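Side-chain contacts in putative aspartyl-tRNA synthetase (Leishmania major, PDB 6OD8), which probably attaches L-aspartate to tRNA(Asp) at the expense of ATP, as a class II aminoacyl-tRNA synthetase: residues Pro275-Gln280 with Lys510-Ser515; Tyr459-Lys464 with Phe469-Asp474. All coordinates share one frame; numbering follows the deposited sequence.

Interaction 1 (Pro275-Gln280 with Lys510-Ser515); sequences PQLYKQ and KEYVDS. With EDO (1,2-ethanediol), chain G; FMT (formic acid), chain L.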
loop_
_atom_site.group_PDB
_atom_site.type_symbol
_atom_site.label_atom_id
_atom_site.label_comp_id
_atom_site.label_asym_id
_atom_site.label_seq_id
_atom_site.Cartn_x
_atom_site.Cartn_y
_atom_site.Cartn_z
ATOM N N PRO A 275 3.686 12.182 -4.393
ATOM C CA PRO A 275 3.134 12.777 -3.170
ATOM C C PRO A 275 4.109 13.736 -2.489
ATOM O O PRO A 275 3.933 14.030 -1.312
ATOM C CB PRO A 275 2.842 11.554 -2.301
ATOM C CG PRO A 275 3.976 10.617 -2.657
ATOM C CD PRO A 275 4.200 10.820 -4.150
ATOM N N GLN A 276 5.153 14.189 -3.197
ATOM C CA GLN A 276 6.218 15.001 -2.594
ATOM C C GLN A 276 5.709 16.108 -1.677
ATOM O O GLN A 276 6.110 16.206 -0.521
ATOM C CB GLN A 276 7.081 15.630 -3.696
ATOM C CG GLN A 276 8.172 16.558 -3.155
ATOM C CD GLN A 276 9.208 15.781 -2.368
ATOM O OE1 GLN A 276 9.648 14.719 -2.800
ATOM N NE2 GLN A 276 9.583 16.288 -1.209
ATOM N N LEU A 277 4.851 16.981 -2.190
ATOM C CA LEU A 277 4.434 18.124 -1.385
ATOM C C LEU A 277 3.640 17.684 -0.150
ATOM O O LEU A 277 3.865 18.195 0.950
ATOM C CB LEU A 277 3.609 19.094 -2.232
ATOM C CG LEU A 277 4.195 19.584 -3.561
ATOM C CD1 LEU A 277 3.322 20.725 -4.082
ATOM C CD2 LEU A 277 5.643 20.054 -3.416
ATOM N N TYR A 278 2.719 16.727 -0.312
ATOM C CA TYR A 278 1.889 16.290 0.814
ATOM C C TYR A 278 2.709 15.582 1.886
ATOM O O TYR A 278 2.455 15.766 3.081
ATOM C CB TYR A 278 0.762 15.380 0.318
ATOM C CG TYR A 278 -0.208 16.139 -0.539
ATOM C CD1 TYR A 278 -1.028 17.106 0.019
ATOM C CD2 TYR A 278 -0.298 15.906 -1.911
ATOM C CE1 TYR A 278 -1.901 17.843 -0.762
ATOM C CE2 TYR A 278 -1.187 16.642 -2.696
ATOM C CZ TYR A 278 -1.967 17.597 -2.119
ATOM O OH TYR A 278 -2.838 18.319 -2.906
ATOM N N LYS A 279 3.667 14.733 1.492
ATOM C CA LYS A 279 4.415 14.038 2.533
ATOM C C LYS A 279 5.236 15.010 3.376
ATOM O O LYS A 279 5.386 14.800 4.583
ATOM C CB LYS A 279 5.281 12.913 1.955
ATOM C CG LYS A 279 6.479 13.338 1.055
ATOM C CD LYS A 279 7.223 12.077 0.587
ATOM C CE LYS A 279 8.287 12.457 -0.439
ATOM N NZ LYS A 279 9.301 11.374 -0.610
ATOM N N GLN A 280 5.706 16.126 2.799
ATOM C CA GLN A 280 6.311 17.148 3.646
ATOM C C GLN A 280 5.276 17.845 4.529
ATOM O O GLN A 280 5.549 18.153 5.697
ATOM C CB GLN A 280 7.022 18.197 2.787
ATOM C CG GLN A 280 8.135 17.666 1.930
ATOM C CD GLN A 280 8.809 18.820 1.181
ATOM O OE1 GLN A 280 8.702 18.945 -0.039
ATOM N NE2 GLN A 280 9.440 19.703 1.933
ATOM N N LYS A 510 0.502 27.593 -3.016
ATOM C CA LYS A 510 0.651 28.414 -1.824
ATOM C C LYS A 510 0.465 27.606 -0.540
ATOM O O LYS A 510 1.074 27.935 0.481
ATOM C CB LYS A 510 -0.314 29.600 -1.873
ATOM C CG LYS A 510 -1.796 29.245 -1.855
ATOM C CD LYS A 510 -2.667 30.498 -1.941
ATOM C CE LYS A 510 -4.069 30.234 -1.410
ATOM N NZ LYS A 510 -4.820 29.230 -2.218
ATOM N N GLU A 511 -0.364 26.552 -0.554
ATOM C CA GLU A 511 -0.633 25.846 0.700
ATOM C C GLU A 511 0.596 25.081 1.183
ATOM O O GLU A 511 0.845 24.970 2.392
ATOM C CB GLU A 511 -1.823 24.895 0.535
ATOM C CG GLU A 511 -3.160 25.593 0.388
ATOM C CD GLU A 511 -3.569 25.734 -1.063
ATOM O OE1 GLU A 511 -2.750 25.404 -1.949
ATOM O OE2 GLU A 511 -4.706 26.166 -1.319
ATOM N N TYR A 512 1.372 24.534 0.255
ATOM C CA TYR A 512 2.603 23.849 0.626
ATOM C C TYR A 512 3.572 24.812 1.323
ATOM O O TYR A 512 4.085 24.520 2.411
ATOM C CB TYR A 512 3.200 23.232 -0.638
ATOM C CG TYR A 512 4.644 22.818 -0.613
ATOM C CD1 TYR A 512 5.028 21.609 -0.043
ATOM C CD2 TYR A 512 5.628 23.608 -1.216
ATOM C CE1 TYR A 512 6.321 21.207 -0.042
ATOM C CE2 TYR A 512 6.937 23.199 -1.232
ATOM C CZ TYR A 512 7.283 21.992 -0.647
ATOM O OH TYR A 512 8.602 21.574 -0.641
ATOM N N VAL A 513 3.811 25.973 0.718
ATOM C CA VAL A 513 4.658 26.991 1.352
ATOM C C VAL A 513 4.074 27.390 2.709
ATOM O O VAL A 513 4.784 27.455 3.720
ATOM C CB VAL A 513 4.808 28.215 0.428
ATOM C CG1 VAL A 513 5.620 29.302 1.120
ATOM C CG2 VAL A 513 5.453 27.826 -0.917
ATOM N N ASP A 514 2.761 27.632 2.750
ATOM C CA ASP A 514 2.093 28.019 3.991
ATOM C C ASP A 514 2.252 26.969 5.088
ATOM O O ASP A 514 2.205 27.312 6.280
ATOM C CB ASP A 514 0.602 28.250 3.735
ATOM C CG ASP A 514 0.322 29.579 3.076
ATOM O OD1 ASP A 514 1.272 30.388 2.914
ATOM O OD2 ASP A 514 -0.855 29.805 2.712
ATOM N N SER A 515 2.406 25.696 4.720
ATOM C CA SER A 515 2.534 24.651 5.739
ATOM C C SER A 515 3.816 24.763 6.549
ATOM O O SER A 515 3.925 24.103 7.588
ATOM C CB SER A 515 2.450 23.249 5.119
ATOM O OG SER A 515 3.653 22.861 4.457
HETATM C C1 EDO G . 1.686 17.827 -5.765
HETATM O O1 EDO G . 2.424 17.327 -6.897
HETATM C C2 EDO G . 1.612 16.744 -4.682
HETATM O O2 EDO G . 2.926 16.305 -4.263
HETATM C C FMT L . -0.167 22.235 -2.491
HETATM O O1 FMT L . -1.022 21.553 -1.899
HETATM O O2 FMT L . -0.052 23.474 -2.418
HETATM O O HOH W 1 10.782 22.285 1.079
#
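The Tyr512 ring carries Leu277 on one face and the Gln280 carboxamide at its edge. Methyl CD2 of Leu277 sits almost over the ring centre, 3.7 Å from the centroid of Tyr512 and 12° off its normal, a CH-pi contact, while Leu277 CB lies 3.6 Å from Tyr512 CD1. A branched aliphatic residue suits this place, since one branch covers the ring and CB packs near its rim. With CG of Tyr512 anti to the backbone N (chi1 163°), the ring reaches across to the other helix, and its hydroxyl donates to Gln280 OE1 at 2.7 Å. The amide and ring planes stand 78° apart. The ring and its hydroxyl join helix 276-283 to helix 510-514 on the class II catalytic domain, whose central sheet contributes His523, a further partner of Gln280 NE2. Gln276, one turn before Gln280, sends NE2 to the same OE1 at 3.0 Å in a nearly straight bond. The two donors approach from opposite faces of the amide plane, so this one oxygen is held from both sides. A glutamine serves well here, because its NH2 also gives to a water that donates to Tyr512 OH at 2.9 Å.

Interaction 2 (Tyr459-Lys464 with Phe469-Asp474); sequences YTMECK and FTNSYD. With EDO (1,2-ethanediol), chain F; EDO (1,2-ethanediol), chain C.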
loop_
_atom_site.group_PDB
_atom_site.type_symbol
_atom_site.label_atom_id
_atom_site.label_comp_id
_atom_site.label_asym_id
_atom_site.label_seq_id
_atom_site.Cartn_x
_atom_site.Cartn_y
_atom_site.Cartn_z
ATOM N N TYR A 459 12.935 22.771 -3.743
ATOM C CA TYR A 459 12.792 22.458 -2.319
ATOM C C TYR A 459 14.019 21.760 -1.710
ATOM O O TYR A 459 13.980 21.391 -0.535
ATOM C CB TYR A 459 11.544 21.597 -2.076
ATOM C CG TYR A 459 11.365 20.419 -3.012
ATOM C CD1 TYR A 459 12.085 19.237 -2.831
ATOM C CD2 TYR A 459 10.472 20.485 -4.074
ATOM C CE1 TYR A 459 11.930 18.174 -3.686
ATOM C CE2 TYR A 459 10.294 19.399 -4.933
ATOM C CZ TYR A 459 11.030 18.263 -4.733
ATOM O OH TYR A 459 10.902 17.186 -5.571
ATOM N N THR A 460 15.106 21.590 -2.462
ATOM C CA THR A 460 16.299 20.921 -1.938
ATOM C C THR A 460 17.183 21.908 -1.172
ATOM O O THR A 460 17.547 22.961 -1.707
ATOM C CB THR A 460 17.091 20.317 -3.089
ATOM O OG1 THR A 460 16.216 19.487 -3.861
ATOM C CG2 THR A 460 18.268 19.487 -2.553
ATOM N N MET A 461 17.563 21.547 0.062
ATOM C CA MET A 461 18.441 22.397 0.871
ATOM C C MET A 461 19.850 22.433 0.292
ATOM O O MET A 461 20.435 21.385 0.003
ATOM C CB MET A 461 18.489 21.893 2.320
ATOM C CG MET A 461 19.317 22.783 3.280
ATOM S SD MET A 461 18.484 24.309 3.726
ATOM C CE MET A 461 17.349 23.684 5.004
ATOM N N GLU A 462 20.396 23.647 0.121
ATOM C CA GLU A 462 21.766 23.809 -0.360
ATOM C C GLU A 462 22.783 23.589 0.771
ATOM O O GLU A 462 22.484 23.771 1.953
ATOM C CB GLU A 462 21.951 25.210 -0.967
ATOM C CG GLU A 462 21.195 25.400 -2.289
ATOM C CD GLU A 462 20.909 26.863 -2.621
ATOM O OE1 GLU A 462 21.427 27.762 -1.917
ATOM O OE2 GLU A 462 20.157 27.115 -3.592
ATOM N N CYS A 463 24.007 23.194 0.398
ATOM C CA CYS A 463 25.073 23.084 1.391
ATOM C C CYS A 463 25.480 24.474 1.871
ATOM O O CYS A 463 25.710 25.379 1.062
ATOM C CB CYS A 463 26.301 22.365 0.827
ATOM S SG CYS A 463 25.925 20.764 0.124
ATOM N N LYS A 464 25.587 24.621 3.193
ATOM C CA LYS A 464 25.989 25.891 3.792
ATOM C C LYS A 464 27.382 26.316 3.339
ATOM O O LYS A 464 27.630 27.506 3.096
ATOM C CB LYS A 464 25.964 25.774 5.314
ATOM C CG LYS A 464 26.114 27.122 6.010
ATOM C CD LYS A 464 25.633 27.079 7.428
ATOM C CE LYS A 464 25.287 28.478 7.902
ATOM N NZ LYS A 464 26.464 29.380 7.790
ATOM N N PHE A 469 26.348 23.147 -4.359
ATOM C CA PHE A 469 25.919 21.778 -4.113
ATOM C C PHE A 469 24.781 21.762 -3.096
ATOM O O PHE A 469 24.461 22.774 -2.460
ATOM C CB PHE A 469 27.097 20.904 -3.646
ATOM C CG PHE A 469 28.234 20.833 -4.654
ATOM C CD1 PHE A 469 28.175 19.945 -5.723
ATOM C CD2 PHE A 469 29.350 21.665 -4.535
ATOM C CE1 PHE A 469 29.212 19.874 -6.658
ATOM C CE2 PHE A 469 30.394 21.608 -5.473
ATOM C CZ PHE A 469 30.326 20.707 -6.538
ATOM N N THR A 470 24.178 20.581 -2.942
ATOM C CA THR A 470 22.984 20.420 -2.125
ATOM C C THR A 470 23.157 19.255 -1.169
ATOM O O THR A 470 24.002 18.369 -1.355
ATOM C CB THR A 470 21.733 20.177 -2.987
ATOM O OG1 THR A 470 21.964 19.039 -3.833
ATOM C CG2 THR A 470 21.431 21.411 -3.845
ATOM N N ASN A 471 22.333 19.286 -0.126
ATOM C CA ASN A 471 22.254 18.220 0.861
ATOM C C ASN A 471 21.377 17.110 0.289
ATOM O O ASN A 471 20.247 16.893 0.721
ATOM C CB ASN A 471 21.664 18.757 2.158
ATOM C CG ASN A 471 22.567 19.749 2.840
ATOM O OD1 ASN A 471 23.776 19.732 2.628
ATOM N ND2 ASN A 471 21.987 20.612 3.680
ATOM N N SER A 472 21.929 16.392 -0.691
ATOM C CA SER A 472 21.123 15.441 -1.454
ATOM C C SER A 472 22.010 14.318 -1.975
ATOM O O SER A 472 23.229 14.456 -2.037
ATOM C CB SER A 472 20.424 16.133 -2.625
ATOM O OG SER A 472 21.368 16.549 -3.588
ATOM N N TYR A 473 21.384 13.208 -2.372
ATOM C CA TYR A 473 22.132 12.084 -2.929
ATOM C C TYR A 473 21.250 11.356 -3.940
ATOM O O TYR A 473 20.021 11.474 -3.927
ATOM C CB TYR A 473 22.601 11.109 -1.824
ATOM C CG TYR A 473 21.419 10.429 -1.179
ATOM C CD1 TYR A 473 20.855 9.276 -1.741
ATOM C CD2 TYR A 473 20.819 10.973 -0.048
ATOM C CE1 TYR A 473 19.721 8.677 -1.186
ATOM C CE2 TYR A 473 19.689 10.381 0.527
ATOM C CZ TYR A 473 19.146 9.239 -0.045
ATOM O OH TYR A 473 18.028 8.671 0.522
ATOM N N ASP A 474 21.894 10.564 -4.797
ATOM C CA ASP A 474 21.214 9.602 -5.654
ATOM C C ASP A 474 21.731 8.209 -5.319
ATOM O O ASP A 474 22.909 8.038 -4.998
ATOM C CB ASP A 474 21.481 9.855 -7.148
ATOM C CG ASP A 474 20.502 10.830 -7.788
ATOM O OD1 ASP A 474 19.722 11.490 -7.069
ATOM O OD2 ASP A 474 20.540 10.936 -9.037
HETATM C C1 EDO F . 19.894 28.332 1.478
HETATM O O1 EDO F . 21.142 28.238 0.762
HETATM C C2 EDO F . 19.258 26.942 1.604
HETATM O O2 EDO F . 19.122 26.339 0.308
HETATM C C1 EDO C . 19.005 30.746 -3.206
HETATM O O1 EDO C . 18.472 29.413 -3.195
HETATM C C2 EDO C . 20.166 30.855 -2.218
HETATM O O2 EDO C . 21.386 30.416 -2.829
#
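An isolated antiparallel bridge, just ahead of strand 472-477 in the central sheet of the class II catalytic domain, closes the short loop between Glu462 and Thr470. These two form a non-hydrogen-bonded pair, with Glu462 CA 4.0 Å from Thr470 CA, and a backbone bond flanks them at each end. In one, Asn471 N gives to Met461 O at 2.8 Å. In the other, Cys463 N gives to Phe469 O at 2.9 Å. Asn471 then centres an inverse gamma turn leading into the strand.

The side chains beside the bridge pack closely. Methyl CG2 of Thr460 meets Thr470 CB at 3.6 Å, the two side chains crossing at about a right angle; Thr460 OG1 turns instead to Pro457 O. Met461 runs beside Asn471, pointing the same way, so that CG of the methionine lies 3.5 Å from ND2 of the asparagine. The same amide also makes weak bonds to Gln487 and to Gln64 O of the second subunit. The extended chain of Glu462 carries OE2 to a salt bridge with Arg498. Cys463 SG stands beside its own backbone N (chi1 -54°), which lays the sulfur against the peptide carbon of Thr470, 3.4 Å from Thr470 C.

In the fold
Along the chain, helix 276-283 comes first, directly before strand 289-297 of the central sheet. Its partner at 510-515 arrives 230 residues later, so interaction 1 closes a very long loop and ties that helix to the one preceding strand 523-529. Interaction 2 is nested within it, holding the loop after strand 445-449 against the entry to strand 472-477 across a handful of residues. Past helix 510-514, strand 523-529 and helix 530-538 together form motif 3 of class II synthetases, with its GxGxER signature at their junction. The contact centres lie about 18 Å apart, yet Tyr459 bridges them, its CB 3.3 Å from Tyr512 OH. Both contacts also touch the second subunit.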